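Local coordinates for protein EchA1_1 (Mycobacterium avium subsp. paratuberculosis, PDB 3R9T) that probably catalyses the reversible hydration of 2-enoyl-CoA to 3-hydroxyacyl-CoA in fatty acid metabolism, at residues V19-I24 / A195-A200. Numbering follows the deposited sequence.
Sequences VMVITI and AALALA
Leu197 and Ala200 of helix 192-204 pack on Val19 and Val21 of strand 19-24. The two segments run roughly antiparallel, at 148°, with their axes 10.2 Å apart at closest approach.

Along the helix segment, Leu197 is the first residue to touch the strand, and it makes the widest contact. Its CG stands anti to the carbonyl carbon (chi1 -71°), and from there the CD2 branch extends to the strand. CD2 lies 3.7 Å from Val19 CG1 and 4.0 Å from Val19 CB. The same methyl reaches Val21, the next strand residue whose side chain points to the helix, with Val21 CG2 4.0 Å from Leu197 CD2. The Leu197 and Val21 side chains meet at about a right angle. Leu197 also touches Arg16 on the neighbouring strand 11-16. One turn on, Ala200 turns its CB toward Val19 CG2, at 3.8 Å. Val19 therefore uses both branches: CG1, anti to its own N, meets Leu197, while CG2 meets Ala200.

The helix packs on part of one face of the main sheet of the crotonase fold, reaching strands 11-16, 19-24 and 104-108. On the last of these, Ala196 lies on Ile105 and Ala107, and the Ala200 methyl also rests on Ile105. Met20 and Ile22 pack against helix 35-50 on the other face. No hydrogen bond joins the two segments. Only methyl and methine carbons meet, and the buried area is a modest 138 Å². The contact therefore probably rests on close apolar packing and exclusion of water, with Leu197 partly open to solvent and the other touching residues buried.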
ATOM      1  N   VAL B  19      17.703 -14.732 -20.582  1.00 30.59           N
ATOM      2  CA  VAL B  19      17.856 -13.785 -19.475  1.00 28.96           C
ATOM      3  C   VAL B  19      19.162 -13.053 -19.656  1.00 28.63           C
ATOM      4  O   VAL B  19      20.203 -13.671 -19.885  1.00 29.07           O
ATOM      5  CB  VAL B  19      17.919 -14.485 -18.090  1.00 28.52           C
ATOM      6  CG1 VAL B  19      18.066 -13.454 -16.954  1.00 27.90           C
ATOM      7  CG2 VAL B  19      16.694 -15.344 -17.867  1.00 27.16           C
ATOM      8  N   MET B  20      19.117 -11.735 -19.568  1.00 27.77           N
ATOM      9  CA  MET B  20      20.340 -10.978 -19.491  1.00 27.51           C
ATOM     10  C   MET B  20      20.683 -10.816 -18.038  1.00 26.19           C
ATOM     11  O   MET B  20      19.858 -10.338 -17.252  1.00 25.70           O
ATOM     12  CB  MET B  20      20.186  -9.611 -20.122  1.00 27.76           C
ATOM     13  CG  MET B  20      21.426  -8.772 -19.994  1.00 30.08           C
ATOM     14  SD  MET B  20      21.181  -7.090 -20.560  1.00 32.38           S
ATOM     15  CE  MET B  20      21.388  -7.333 -22.334  1.00 33.58           C
ATOM     16  N   VAL B  21      21.906 -11.189 -17.691  1.00 25.06           N
ATOM     17  CA  VAL B  21      22.417 -10.988 -16.350  1.00 24.83           C
ATOM     18  C   VAL B  21      23.386  -9.808 -16.370  1.00 24.74           C
ATOM     19  O   VAL B  21      24.403  -9.827 -17.084  1.00 25.40           O
ATOM     20  CB  VAL B  21      23.129 -12.248 -15.826  1.00 25.10           C
ATOM     21  CG1 VAL B  21      23.746 -12.003 -14.452  1.00 25.12           C
ATOM     22  CG2 VAL B  21      22.167 -13.426 -15.792  1.00 24.98           C
ATOM     23  N   ILE B  22      23.054  -8.787 -15.584  1.00 23.76           N
ATOM     24  CA  ILE B  22      23.874  -7.587 -15.436  1.00 23.11           C
ATOM     25  C   ILE B  22      24.565  -7.621 -14.077  1.00 23.46           C
ATOM     26  O   ILE B  22      23.895  -7.698 -13.047  1.00 22.06           O
ATOM     27  CB  ILE B  22      22.996  -6.311 -15.491  1.00 22.22           C
ATOM     28  CG1 ILE B  22      22.225  -6.249 -16.801  1.00 22.51           C
ATOM     29  CG2 ILE B  22      23.840  -5.044 -15.327  1.00 23.43           C
ATOM     30  CD1 ILE B  22      21.318  -5.009 -16.937  1.00 23.76           C
ATOM     31  N   THR B  23      25.894  -7.542 -14.062  1.00 24.43           N
ATOM     32  CA  THR B  23      26.641  -7.664 -12.820  1.00 25.38           C
ATOM     33  C   THR B  23      27.413  -6.374 -12.549  1.00 26.31           C
ATOM     34  O   THR B  23      28.245  -5.961 -13.370  1.00 27.01           O
ATOM     35  CB  THR B  23      27.611  -8.871 -12.871  1.00 26.15           C
ATOM     36  OG1 THR B  23      26.897 -10.077 -13.192  1.00 27.78           O
ATOM     37  CG2 THR B  23      28.330  -9.036 -11.543  1.00 26.54           C
ATOM     38  N   ILE B  24      27.138  -5.734 -11.415  1.00 26.02           N
ATOM     39  CA  ILE B  24      27.902  -4.559 -11.025  1.00 26.43           C
ATOM     40  C   ILE B  24      29.302  -5.088 -10.721  1.00 27.95           C
ATOM     41  O   ILE B  24      29.447  -6.090 -10.017  1.00 28.06           O
ATOM     42  CB  ILE B  24      27.318  -3.869  -9.797  1.00 25.80           C
ATOM     43  CG1 ILE B  24      25.887  -3.385 -10.069  1.00 23.85           C
ATOM     44  CG2 ILE B  24      28.186  -2.689  -9.399  1.00 26.03           C
ATOM     45  CD1 ILE B  24      25.130  -2.993  -8.796  1.00 24.66           C
ATOM     46  N   ALA B 195      18.816 -18.873  -7.958  1.00 24.83           N
ATOM     47  CA  ALA B 195      17.443 -18.661  -7.514  1.00 23.78           C
ATOM     48  C   ALA B 195      16.759 -17.602  -8.368  1.00 22.62           C
ATOM     49  O   ALA B 195      15.586 -17.745  -8.744  1.00 22.80           O
ATOM     50  CB  ALA B 195      17.425 -18.255  -6.053  1.00 23.06           C
ATOM     51  N   ALA B 196      17.486 -16.538  -8.694  1.00 21.70           N
ATOM     52  CA  ALA B 196      16.917 -15.477  -9.530  1.00 21.25           C
ATOM     53  C   ALA B 196      16.648 -15.954 -10.961  1.00 21.33           C
ATOM     54  O   ALA B 196      15.660 -15.571 -11.566  1.00 20.71           O
ATOM     55  CB  ALA B 196      17.823 -14.251  -9.540  1.00 20.56           C
ATOM     56  N   LEU B 197      17.543 -16.754 -11.520  1.00 21.78           N
ATOM     57  CA  LEU B 197      17.315 -17.328 -12.848  1.00 22.59           C
ATOM     58  C   LEU B 197      16.098 -18.260 -12.851  1.00 23.52           C
ATOM     59  O   LEU B 197      15.362 -18.328 -13.845  1.00 23.44           O
ATOM     60  CB  LEU B 197      18.562 -18.073 -13.328  1.00 22.99           C
ATOM     61  CG  LEU B 197      19.740 -17.159 -13.691  1.00 23.16           C
ATOM     62  CD1 LEU B 197      20.978 -18.027 -13.987  1.00 27.16           C
ATOM     63  CD2 LEU B 197      19.434 -16.222 -14.860  1.00 24.10           C
ATOM     64  N   ALA B 198      15.879 -18.977 -11.748  1.00 23.97           N
ATOM     65  CA  ALA B 198      14.706 -19.844 -11.645  1.00 24.50           C
ATOM     66  C   ALA B 198      13.412 -19.009 -11.615  1.00 23.98           C
ATOM     67  O   ALA B 198      12.414 -19.361 -12.255  1.00 24.13           O
ATOM     68  CB  ALA B 198      14.799 -20.728 -10.410  1.00 25.28           C
ATOM     69  N   LEU B 199      13.432 -17.910 -10.860  1.00 23.57           N
ATOM     70  CA  LEU B 199      12.293 -16.990 -10.843  1.00 23.37           C
ATOM     71  C   LEU B 199      12.087 -16.375 -12.238  1.00 22.86           C
ATOM     72  O   LEU B 199      10.954 -16.278 -12.726  1.00 23.00           O
ATOM     73  CB  LEU B 199      12.495 -15.890  -9.797  1.00 23.56           C
ATOM     74  CG  LEU B 199      11.368 -14.858  -9.646  1.00 22.80           C
ATOM     75  CD1 LEU B 199      10.025 -15.573  -9.350  1.00 24.20           C
ATOM     76  CD2 LEU B 199      11.706 -13.868  -8.541  1.00 22.91           C
ATOM     77  N   ALA B 200      13.172 -15.971 -12.893  1.00 21.80           N
ATOM     78  CA  ALA B 200      13.068 -15.460 -14.258  1.00 22.26           C
ATOM     79  C   ALA B 200      12.365 -16.470 -15.165  1.00 23.34           C
ATOM     80  O   ALA B 200      11.502 -16.100 -15.980  1.00 22.63           O
ATOM     81  CB  ALA B 200      14.437 -15.121 -14.824  1.00 22.83           C
TER